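Local coordinates for protein DNA polymerase III beta subunit (PDB 2AVT) that probably forms a dimeric ring around DNA that holds the replicative polymerase on its template and so makes synthesis processive, at residues V265-S270 with K342-K347; R272-R277 with V311-D316; F357-G362 with Q370-V375. All coordinates share one frame; numbering follows the deposited sequence.

Contact 1. Residues V265-S270 with K342-K347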
loop_
_atom_site.group_PDB
_atom_site.type_symbol
_atom_site.label_atom_id
_atom_site.label_comp_id
_atom_site.label_asym_id
_atom_site.label_seq_id
_atom_site.Cartn_x
_atom_site.Cartn_y
_atom_site.Cartn_z
ATOM N N VAL A 265 1.363 2.880 36.930
ATOM C CA VAL A 265 0.334 3.351 36.017
ATOM C C VAL A 265 0.986 4.326 35.049
ATOM O O VAL A 265 1.598 5.307 35.471
ATOM C CB VAL A 265 -0.815 4.071 36.769
ATOM C CG1 VAL A 265 -1.876 4.526 35.782
ATOM C CG2 VAL A 265 -1.430 3.135 37.805
ATOM N N PHE A 266 0.866 4.044 33.754
ATOM C CA PHE A 266 1.453 4.907 32.732
ATOM C C PHE A 266 0.394 5.437 31.788
ATOM O O PHE A 266 -0.717 4.917 31.709
ATOM C CB PHE A 266 2.444 4.152 31.836
ATOM C CG PHE A 266 3.525 3.407 32.562
ATOM C CD1 PHE A 266 3.297 2.142 33.071
ATOM C CD2 PHE A 266 4.803 3.930 32.634
ATOM C CE1 PHE A 266 4.326 1.410 33.629
ATOM C CE2 PHE A 266 5.831 3.205 33.190
ATOM C CZ PHE A 266 5.593 1.944 33.684
ATOM N N ASN A 267 0.764 6.472 31.051
ATOM C CA ASN A 267 -0.112 7.025 30.037
ATOM C C ASN A 267 0.049 5.975 28.928
ATOM O O ASN A 267 1.164 5.725 28.461
ATOM C CB ASN A 267 0.418 8.377 29.570
ATOM C CG ASN A 267 -0.342 8.920 28.388
ATOM O OD1 ASN A 267 -1.035 9.929 28.494
ATOM N ND2 ASN A 267 -0.221 8.250 27.248
ATOM N N THR A 268 -1.050 5.345 28.529
ATOM C CA THR A 268 -1.008 4.301 27.510
ATOM C C THR A 268 -0.177 4.632 26.266
ATOM O O THR A 268 0.703 3.859 25.876
ATOM C CB THR A 268 -2.431 3.926 27.064
ATOM O OG1 THR A 268 -3.177 3.477 28.199
ATOM C CG2 THR A 268 -2.394 2.821 26.026
ATOM N N GLN A 269 -0.447 5.787 25.664
ATOM C CA GLN A 269 0.243 6.207 24.450
ATOM C C GLN A 269 1.733 6.520 24.587
ATOM O O GLN A 269 2.535 6.066 23.772
ATOM C CB GLN A 269 -0.466 7.416 23.839
ATOM C CG GLN A 269 0.063 7.806 22.461
ATOM C CD GLN A 269 -0.709 8.951 21.832
ATOM O OE1 GLN A 269 -0.609 10.100 22.263
ATOM N NE2 GLN A 269 -1.494 8.637 20.807
ATOM N N SER A 270 2.108 7.296 25.601
ATOM C CA SER A 270 3.511 7.648 25.785
ATOM C C SER A 270 4.370 6.411 26.024
ATOM O O SER A 270 5.506 6.344 25.557
ATOM C CB SER A 270 3.681 8.637 26.948
ATOM O OG SER A 270 3.431 8.027 28.201
ATOM N N LYS A 342 -7.695 0.968 24.914
ATOM C CA LYS A 342 -8.283 2.235 24.497
ATOM C C LYS A 342 -8.205 3.324 25.558
ATOM O O LYS A 342 -8.235 4.511 25.229
ATOM C CB LYS A 342 -9.752 2.048 24.103
ATOM C CG LYS A 342 -10.001 1.159 22.897
ATOM C CD LYS A 342 -11.504 1.041 22.646
ATOM C CE LYS A 342 -11.841 0.118 21.481
ATOM N NZ LYS A 342 -13.323 -0.027 21.330
ATOM N N SER A 343 -8.106 2.929 26.823
ATOM C CA SER A 343 -8.054 3.902 27.915
ATOM C C SER A 343 -6.790 4.756 27.931
ATOM O O SER A 343 -5.714 4.314 27.521
ATOM C CB SER A 343 -8.195 3.200 29.264
ATOM O OG SER A 343 -7.089 2.357 29.510
ATOM N N GLU A 344 -6.932 5.982 28.421
ATOM C CA GLU A 344 -5.814 6.903 28.491
ATOM C C GLU A 344 -4.673 6.343 29.335
ATOM O O GLU A 344 -3.509 6.629 29.074
ATOM C CB GLU A 344 -6.279 8.250 29.058
ATOM C CG GLU A 344 -5.200 9.325 29.059
ATOM C CD GLU A 344 -5.714 10.690 29.494
ATOM O OE1 GLU A 344 -6.568 11.262 28.786
ATOM O OE2 GLU A 344 -5.261 11.194 30.545
ATOM N N THR A 345 -4.996 5.532 30.336
ATOM C CA THR A 345 -3.956 4.970 31.193
ATOM C C THR A 345 -3.999 3.450 31.250
ATOM O O THR A 345 -5.014 2.834 30.926
ATOM C CB THR A 345 -4.068 5.502 32.646
ATOM O OG1 THR A 345 -5.185 4.885 33.296
ATOM C CG2 THR A 345 -4.277 7.001 32.654
ATOM N N VAL A 346 -2.884 2.857 31.665
ATOM C CA VAL A 346 -2.776 1.408 31.799
ATOM C C VAL A 346 -2.131 1.079 33.139
ATOM O O VAL A 346 -1.198 1.754 33.572
ATOM C CB VAL A 346 -1.927 0.784 30.663
ATOM C CG1 VAL A 346 -0.587 1.496 30.553
ATOM C CG2 VAL A 346 -1.712 -0.700 30.931
ATOM N N LYS A 347 -2.639 0.041 33.792
ATOM C CA LYS A 347 -2.133 -0.385 35.088
ATOM C C LYS A 347 -1.314 -1.660 34.918
ATOM O O LYS A 347 -1.831 -2.674 34.459
ATOM C CB LYS A 347 -3.302 -0.656 36.036
ATOM C CG LYS A 347 -3.378 0.266 37.232
ATOM C CD LYS A 347 -4.558 -0.121 38.125
ATOM C CE LYS A 347 -4.595 0.700 39.400
ATOM N NZ LYS A 347 -5.778 0.346 40.239
HETATM O O HOH W 1 -2.667 7.226 26.344
#
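Thr268 grips the chain around Ser343 and Glu344 with two bonds, one from its side chain and one from its backbone. Its OG1 lies beside its own backbone N and anti to the carbonyl carbon (chi1 -59°), so hydroxyl and N-H reach the same short piece of chain. OG1 donates to Ser343 O at 2.8 Å, while Thr268 N gives its hydrogen to Glu344 O, also at 2.8 Å; each donor approaches from outside its carbonyl plane. Glu344 O is loaded further by a water that also takes the N-H of Gln269, and Asn267 CA adds a CA-H contact to it. Ser343 is held in turn, because its OG bonds to Thr345 O at 2.6 Å.

Next to these bonds lies a regular antiparallel pairing. Phe266 N donates to Val346 O at 3.1 Å, in the carbonyl plane, and Val346 N returns a bond of 3.0 Å to Phe266 O. Both residues are buried and turn to the same face of the sheet, where Phe266 CB lies 4.2 Å from Val346 CG1; the Phe266 ring goes on towards Ile317. Val265 and Lys347 turn to the opposite face. There Val265 CG2 rests at 3.5 Å against Lys347 CG, while the chain of this partly exposed lysine runs on extended, and CG1 of Val265 meets Thr345 CB at 3.9 Å. The loose, solvent side is at Glu344, an exposed residue whose side chain leaves the backbone away from the partner segment.

Strand 262-267 thus turns straight into helix 268-282, with Asn267 at the N-cap position and Ser270 OG bonded back to Asn267 O. This strand-to-helix step, with strand 345-350 alongside in the antiparallel sheet, is characteristic of the C-terminal domain of the DNA polymerase III beta subunit, where helices pack on antiparallel sheets.

Contact 2. Residues R272-R277 with V311-D316; sequences RHAMER and VNEDLD
The guanidinium of Arg277 and the carboxylate of Glu313 meet almost at right angles, their planes 80° apart. Glu313 OE2 is 3.5 Å from Arg277 NH1, but it comes in obliquely, well out of the guanidinium plane, and no N-H points at it. This is a salt bridge of charge alone. At the edge of the same guanidinium, in its plane, sits CA of Ala274, one helical turn back. The carboxylate's other oxygen, Glu313 OE1, lies 3.4 Å from Arg277 CD and is taken by the hydroxyl of Ser111 of the second subunit. Two more flat groups lie on the far side of the helix: His273 ND1 donates a hydrogen bond to Glu276 OE1 at 3.2 Å; the oxygen lies close to the plane of the ring, but the ring meets it from above the carboxylate plane. Glu276 OE2 stands at the edge of the Arg272 guanidinium, in a salt bridge whose hydrogen bond is weak.

Glu313 gets to the helix because CG is anti to its backbone N (chi1 -172°) and the chain stays extended beyond it. Two residues further along, at Leu315, the contact turns apolar. Leu315 CD2 presses on Ala274 CB at 3.4 Å, tighter than usual for two carbons, and its CD1 meets Met275 CE at 4.1 Å, the two side chains crossing at about a right angle. Met275 also packs on Leu334 and Ile335 of helix 331-339.

Residues 311-313 form an antiparallel ladder with a strand of the second subunit, and Arg277 packs on Pro90 of that subunit, so this helix-on-strand contact backs the dimer interface. With Arg277 and Glu313 both buried, their attraction probably offsets part of the cost of burying charge, while the directional bond of the carboxylate is spent across the subunit boundary.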
loop_
_atom_site.group_PDB
_atom_site.type_symbol
_atom_site.label_atom_id
_atom_site.label_comp_id
_atom_site.label_asym_id
_atom_site.label_seq_id
_atom_site.Cartn_x
_atom_site.Cartn_y
_atom_site.Cartn_z
ATOM N N ARG A 272 3.727 3.422 24.880
ATOM C CA ARG A 272 3.783 2.695 23.618
ATOM C C ARG A 272 4.871 3.312 22.748
ATOM O O ARG A 272 5.663 2.594 22.140
ATOM C CB ARG A 272 2.430 2.758 22.898
ATOM C CG ARG A 272 2.382 1.975 21.580
ATOM C CD ARG A 272 0.951 1.788 21.080
ATOM N NE ARG A 272 0.268 3.062 20.861
ATOM C CZ ARG A 272 0.580 3.923 19.899
ATOM N NH1 ARG A 272 1.567 3.656 19.051
ATOM N NH2 ARG A 272 -0.097 5.061 19.785
ATOM N N HIS A 273 4.916 4.643 22.706
ATOM C CA HIS A 273 5.915 5.347 21.913
ATOM C C HIS A 273 7.325 5.024 22.398
ATOM O O HIS A 273 8.245 4.847 21.595
ATOM C CB HIS A 273 5.696 6.866 21.972
ATOM C CG HIS A 273 4.472 7.335 21.244
ATOM N ND1 HIS A 273 3.888 6.612 20.226
ATOM C CD2 HIS A 273 3.746 8.470 21.364
ATOM C CE1 HIS A 273 2.851 7.282 19.751
ATOM N NE2 HIS A 273 2.742 8.413 20.425
ATOM N N ALA A 274 7.491 4.947 23.715
ATOM C CA ALA A 274 8.789 4.640 24.304
ATOM C C ALA A 274 9.226 3.245 23.886
ATOM O O ALA A 274 10.364 3.040 23.463
ATOM C CB ALA A 274 8.709 4.727 25.822
ATOM N N MET A 275 8.312 2.290 24.003
ATOM C CA MET A 275 8.594 0.909 23.646
ATOM C C MET A 275 8.850 0.730 22.152
ATOM O O MET A 275 9.574 -0.184 21.750
ATOM C CB MET A 275 7.437 0.010 24.078
ATOM C CG MET A 275 7.225 -0.034 25.577
ATOM S SD MET A 275 8.707 -0.565 26.450
ATOM C CE MET A 275 9.377 1.014 26.956
ATOM N N GLU A 276 8.252 1.584 21.327
ATOM C CA GLU A 276 8.465 1.481 19.887
ATOM C C GLU A 276 9.926 1.817 19.570
ATOM O O GLU A 276 10.531 1.204 18.693
ATOM C CB GLU A 276 7.494 2.405 19.134
ATOM C CG GLU A 276 6.034 1.955 19.265
ATOM C CD GLU A 276 5.034 2.909 18.629
ATOM O OE1 GLU A 276 5.266 4.132 18.667
ATOM O OE2 GLU A 276 4.001 2.432 18.114
ATOM N N ARG A 277 10.496 2.773 20.302
ATOM C CA ARG A 277 11.891 3.147 20.102
ATOM C C ARG A 277 12.779 2.011 20.586
ATOM O O ARG A 277 13.818 1.718 19.991
ATOM C CB ARG A 277 12.246 4.396 20.897
ATOM C CG ARG A 277 11.489 5.631 20.520
ATOM C CD ARG A 277 12.013 6.805 21.318
ATOM N NE ARG A 277 11.081 7.921 21.279
ATOM C CZ ARG A 277 9.946 7.965 21.966
ATOM N NH1 ARG A 277 9.607 6.961 22.757
ATOM N NH2 ARG A 277 9.134 9.002 21.832
ATOM N N VAL A 311 19.940 2.198 24.002
ATOM C CA VAL A 311 18.763 2.976 24.376
ATOM C C VAL A 311 18.678 3.183 25.886
ATOM O O VAL A 311 18.654 2.221 26.655
ATOM C CB VAL A 311 17.451 2.288 23.940
ATOM C CG1 VAL A 311 16.269 3.165 24.309
ATOM C CG2 VAL A 311 17.460 2.029 22.454
ATOM N N ASN A 312 18.633 4.450 26.290
ATOM C CA ASN A 312 18.523 4.848 27.691
ATOM C C ASN A 312 17.402 5.883 27.737
ATOM O O ASN A 312 17.588 7.029 27.324
ATOM C CB ASN A 312 19.837 5.473 28.176
ATOM C CG ASN A 312 19.699 6.160 29.531
ATOM O OD1 ASN A 312 18.958 7.137 29.676
ATOM N ND2 ASN A 312 20.418 5.654 30.527
ATOM N N GLU A 313 16.239 5.485 28.241
ATOM C CA GLU A 313 15.110 6.401 28.281
ATOM C C GLU A 313 14.310 6.414 29.584
ATOM O O GLU A 313 13.825 5.380 30.039
ATOM C CB GLU A 313 14.170 6.083 27.116
ATOM C CG GLU A 313 13.054 7.087 26.915
ATOM C CD GLU A 313 12.109 6.680 25.801
ATOM O OE1 GLU A 313 12.590 6.382 24.685
ATOM O OE2 GLU A 313 10.885 6.660 26.038
ATOM N N ASP A 314 14.171 7.603 30.165
ATOM C CA ASP A 314 13.406 7.795 31.398
ATOM C C ASP A 314 11.920 7.758 31.038
ATOM O O ASP A 314 11.484 8.471 30.137
ATOM C CB ASP A 314 13.730 9.156 32.023
ATOM C CG ASP A 314 15.162 9.251 32.525
ATOM O OD1 ASP A 314 16.089 8.922 31.752
ATOM O OD2 ASP A 314 15.359 9.667 33.686
ATOM N N LEU A 315 11.145 6.939 31.742
ATOM C CA LEU A 315 9.716 6.833 31.469
ATOM C C LEU A 315 8.854 7.632 32.446
ATOM O O LEU A 315 8.966 7.479 33.660
ATOM C CB LEU A 315 9.278 5.367 31.498
ATOM C CG LEU A 315 9.897 4.462 30.432
ATOM C CD1 LEU A 315 9.361 3.044 30.574
ATOM C CD2 LEU A 315 9.579 5.019 29.062
ATOM N N ASP A 316 7.994 8.488 31.901
ATOM C CA ASP A 316 7.090 9.293 32.717
ATOM C C ASP A 316 5.989 8.359 33.219
ATOM O O ASP A 316 5.532 7.486 32.482
ATOM C CB ASP A 316 6.487 10.419 31.868
ATOM C CG ASP A 316 5.598 11.352 32.672
ATOM O OD1 ASP A 316 5.354 11.076 33.868
ATOM O OD2 ASP A 316 5.137 12.366 32.106
#

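Contact 3. Residues F357-G362 with Q370-V375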
loop_
_atom_site.group_PDB
_atom_site.type_symbol
_atom_site.label_atom_id
_atom_site.label_comp_id
_atom_site.label_asym_id
_atom_site.label_seq_id
_atom_site.Cartn_x
_atom_site.Cartn_y
_atom_site.Cartn_z
ATOM N N PHE A 357 3.938 -10.539 33.947
ATOM C CA PHE A 357 3.371 -9.313 34.491
ATOM C C PHE A 357 2.081 -8.999 33.739
ATOM O O PHE A 357 2.006 -9.173 32.523
ATOM C CB PHE A 357 4.373 -8.152 34.390
ATOM C CG PHE A 357 4.829 -7.837 32.989
ATOM C CD1 PHE A 357 5.868 -8.546 32.408
ATOM C CD2 PHE A 357 4.252 -6.799 32.275
ATOM C CE1 PHE A 357 6.327 -8.221 31.143
ATOM C CE2 PHE A 357 4.707 -6.469 31.010
ATOM C CZ PHE A 357 5.744 -7.179 30.444
ATOM N N THR A 358 1.065 -8.552 34.474
ATOM C CA THR A 358 -0.239 -8.258 33.885
ATOM C C THR A 358 -0.494 -6.792 33.590
ATOM O O THR A 358 0.067 -5.896 34.228
ATOM C CB THR A 358 -1.385 -8.732 34.798
ATOM O OG1 THR A 358 -1.356 -7.980 36.017
ATOM C CG2 THR A 358 -1.248 -10.214 35.107
ATOM N N LEU A 359 -1.374 -6.561 32.623
ATOM C CA LEU A 359 -1.740 -5.218 32.216
ATOM C C LEU A 359 -3.268 -5.147 32.167
ATOM O O LEU A 359 -3.927 -6.073 31.701
ATOM C CB LEU A 359 -1.171 -4.907 30.822
ATOM C CG LEU A 359 0.257 -5.330 30.443
ATOM C CD1 LEU A 359 1.231 -4.817 31.474
ATOM C CD2 LEU A 359 0.350 -6.846 30.347
ATOM N N THR A 360 -3.827 -4.053 32.669
ATOM C CA THR A 360 -5.274 -3.866 32.652
ATOM C C THR A 360 -5.536 -2.397 32.391
ATOM O O THR A 360 -4.756 -1.536 32.800
ATOM C CB THR A 360 -5.947 -4.280 34.004
ATOM O OG1 THR A 360 -5.440 -3.468 35.072
ATOM C CG2 THR A 360 -5.673 -5.738 34.315
ATOM N N PRO A 361 -6.633 -2.092 31.691
ATOM C CA PRO A 361 -6.997 -0.706 31.373
ATOM C C PRO A 361 -7.066 0.148 32.635
ATOM O O PRO A 361 -7.459 -0.336 33.693
ATOM C CB PRO A 361 -8.347 -0.858 30.676
ATOM C CG PRO A 361 -8.914 -2.114 31.295
ATOM C CD PRO A 361 -7.711 -3.024 31.320
ATOM N N GLY A 362 -6.677 1.414 32.524
ATOM C CA GLY A 362 -6.691 2.296 33.680
ATOM C C GLY A 362 -8.061 2.772 34.131
ATOM O O GLY A 362 -8.287 2.984 35.324
ATOM N N GLN A 370 -4.344 -8.714 30.340
ATOM C CA GLN A 370 -3.345 -9.234 29.413
ATOM C C GLN A 370 -2.144 -9.682 30.237
ATOM O O GLN A 370 -1.792 -9.048 31.231
ATOM C CB GLN A 370 -2.925 -8.168 28.398
ATOM C CG GLN A 370 -4.049 -7.733 27.461
ATOM C CD GLN A 370 -3.591 -6.712 26.452
ATOM O OE1 GLN A 370 -2.991 -7.056 25.429
ATOM N NE2 GLN A 370 -3.852 -5.446 26.734
ATOM N N LEU A 371 -1.525 -10.778 29.807
ATOM C CA LEU A 371 -0.384 -11.368 30.503
ATOM C C LEU A 371 0.824 -11.459 29.556
ATOM O O LEU A 371 0.693 -11.930 28.429
ATOM C CB LEU A 371 -0.789 -12.767 30.988
ATOM C CG LEU A 371 -0.083 -13.503 32.133
ATOM C CD1 LEU A 371 -0.343 -12.782 33.442
ATOM C CD2 LEU A 371 -0.613 -14.934 32.228
ATOM N N ILE A 372 1.989 -11.008 30.013
ATOM C CA ILE A 372 3.208 -11.050 29.207
ATOM C C ILE A 372 4.350 -11.719 29.962
ATOM O O ILE A 372 4.717 -11.293 31.060
ATOM C CB ILE A 372 3.686 -9.642 28.819
ATOM C CG1 ILE A 372 2.692 -8.986 27.861
ATOM C CG2 ILE A 372 5.073 -9.726 28.181
ATOM C CD1 ILE A 372 3.050 -7.547 27.510
ATOM N N THR A 373 4.913 -12.764 29.371
ATOM C CA THR A 373 6.019 -13.479 29.992
ATOM C C THR A 373 7.327 -12.749 29.719
ATOM O O THR A 373 7.631 -12.392 28.582
ATOM C CB THR A 373 6.116 -14.904 29.453
ATOM O OG1 THR A 373 4.912 -15.614 29.774
ATOM C CG2 THR A 373 7.310 -15.619 30.058
ATOM N N PRO A 374 8.117 -12.507 30.773
ATOM C CA PRO A 374 9.402 -11.814 30.669
ATOM C C PRO A 374 10.551 -12.724 30.233
ATOM O O PRO A 374 10.376 -13.929 30.048
ATOM C CB PRO A 374 9.599 -11.264 32.075
ATOM C CG PRO A 374 9.035 -12.365 32.917
ATOM C CD PRO A 374 7.768 -12.764 32.183
ATOM N N VAL A 375 11.727 -12.131 30.081
ATOM C CA VAL A 375 12.917 -12.866 29.669
ATOM C C VAL A 375 13.955 -12.893 30.792
ATOM O O VAL A 375 14.372 -11.843 31.287
ATOM C CB VAL A 375 13.553 -12.216 28.407
ATOM C CG1 VAL A 375 14.813 -12.967 28.006
ATOM C CG2 VAL A 375 12.547 -12.218 27.260
HETATM O O HOH W 2 -5.244 -5.446 29.291
#
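Strands 357-361 and 367-372 form a beta hairpin near the end of the chain, and this contact pairs residues 357-359 with 370-372. Phe357 and Ile372 make one hydrogen-bonded pair: Phe357 N donates to Ile372 O at 3.1 Å, and Ile372 N answers to Phe357 O over the same length. Two residues along, Leu359 N reaches Gln370 O at 2.9 Å and Gln370 N reaches Leu359 O at 3.0 Å. Between these pairs lies the non-hydrogen-bonded one, Thr358 with Leu371, whose side chains share the other face of the sheet.

The Phe357 side chain makes the most of the packing. With CG between the backbone N and the carbonyl carbon (chi1 59°), the ring folds over its neighbour, and Ile372 CB sits over one face in a CH-pi contact, 3.9 Å from the centroid. Ile372 CG2 touches the rim at CZ, 3.5 Å away. On the same face of the sheet, Leu359 CD2 packs on Ile372 CD1 at 4.0 Å, so Ile372 touches both Phe357 and Leu359.

The hairpin stands in the middle of a sheet that spans two domains: strand 345-350 flanks 357-361, and strand 184-191 of the central domain flanks 367-372, as Leu371 shows by its backbone bonding with Met185. On the face carrying Phe357 and Ile372, Phe357 packs on Ile327 and Phe329 of strand 325-329, and Gln370 OE1 accepts a bond from Ser337 OG of helix 331-339. The other end of that amide, Gln370 NE2, donates to a water at 2.9 Å, which in turn donates to Leu359 O.

Contacts 1 and 3 belong to one sheet: strand 345-350 of contact 1 lies next to strand 357-361 of contact 3, and Thr345 O and Lys347 N probably bond to Gly362 N and Thr360 O. Both rely on backbone hydrogen bonds, but contact 3 is buried at the join to the central domain, whereas contact 1 is open to solvent round Glu344. Contact 2 shares helix 268-282 with contact 1 and touches it where Phe266 packs on Asp316. Though buried too, it lies against the second subunit and works with charge and apolar side chains. Contacts 2 and 3 do not touch; their nearest atoms are about 8 Å apart.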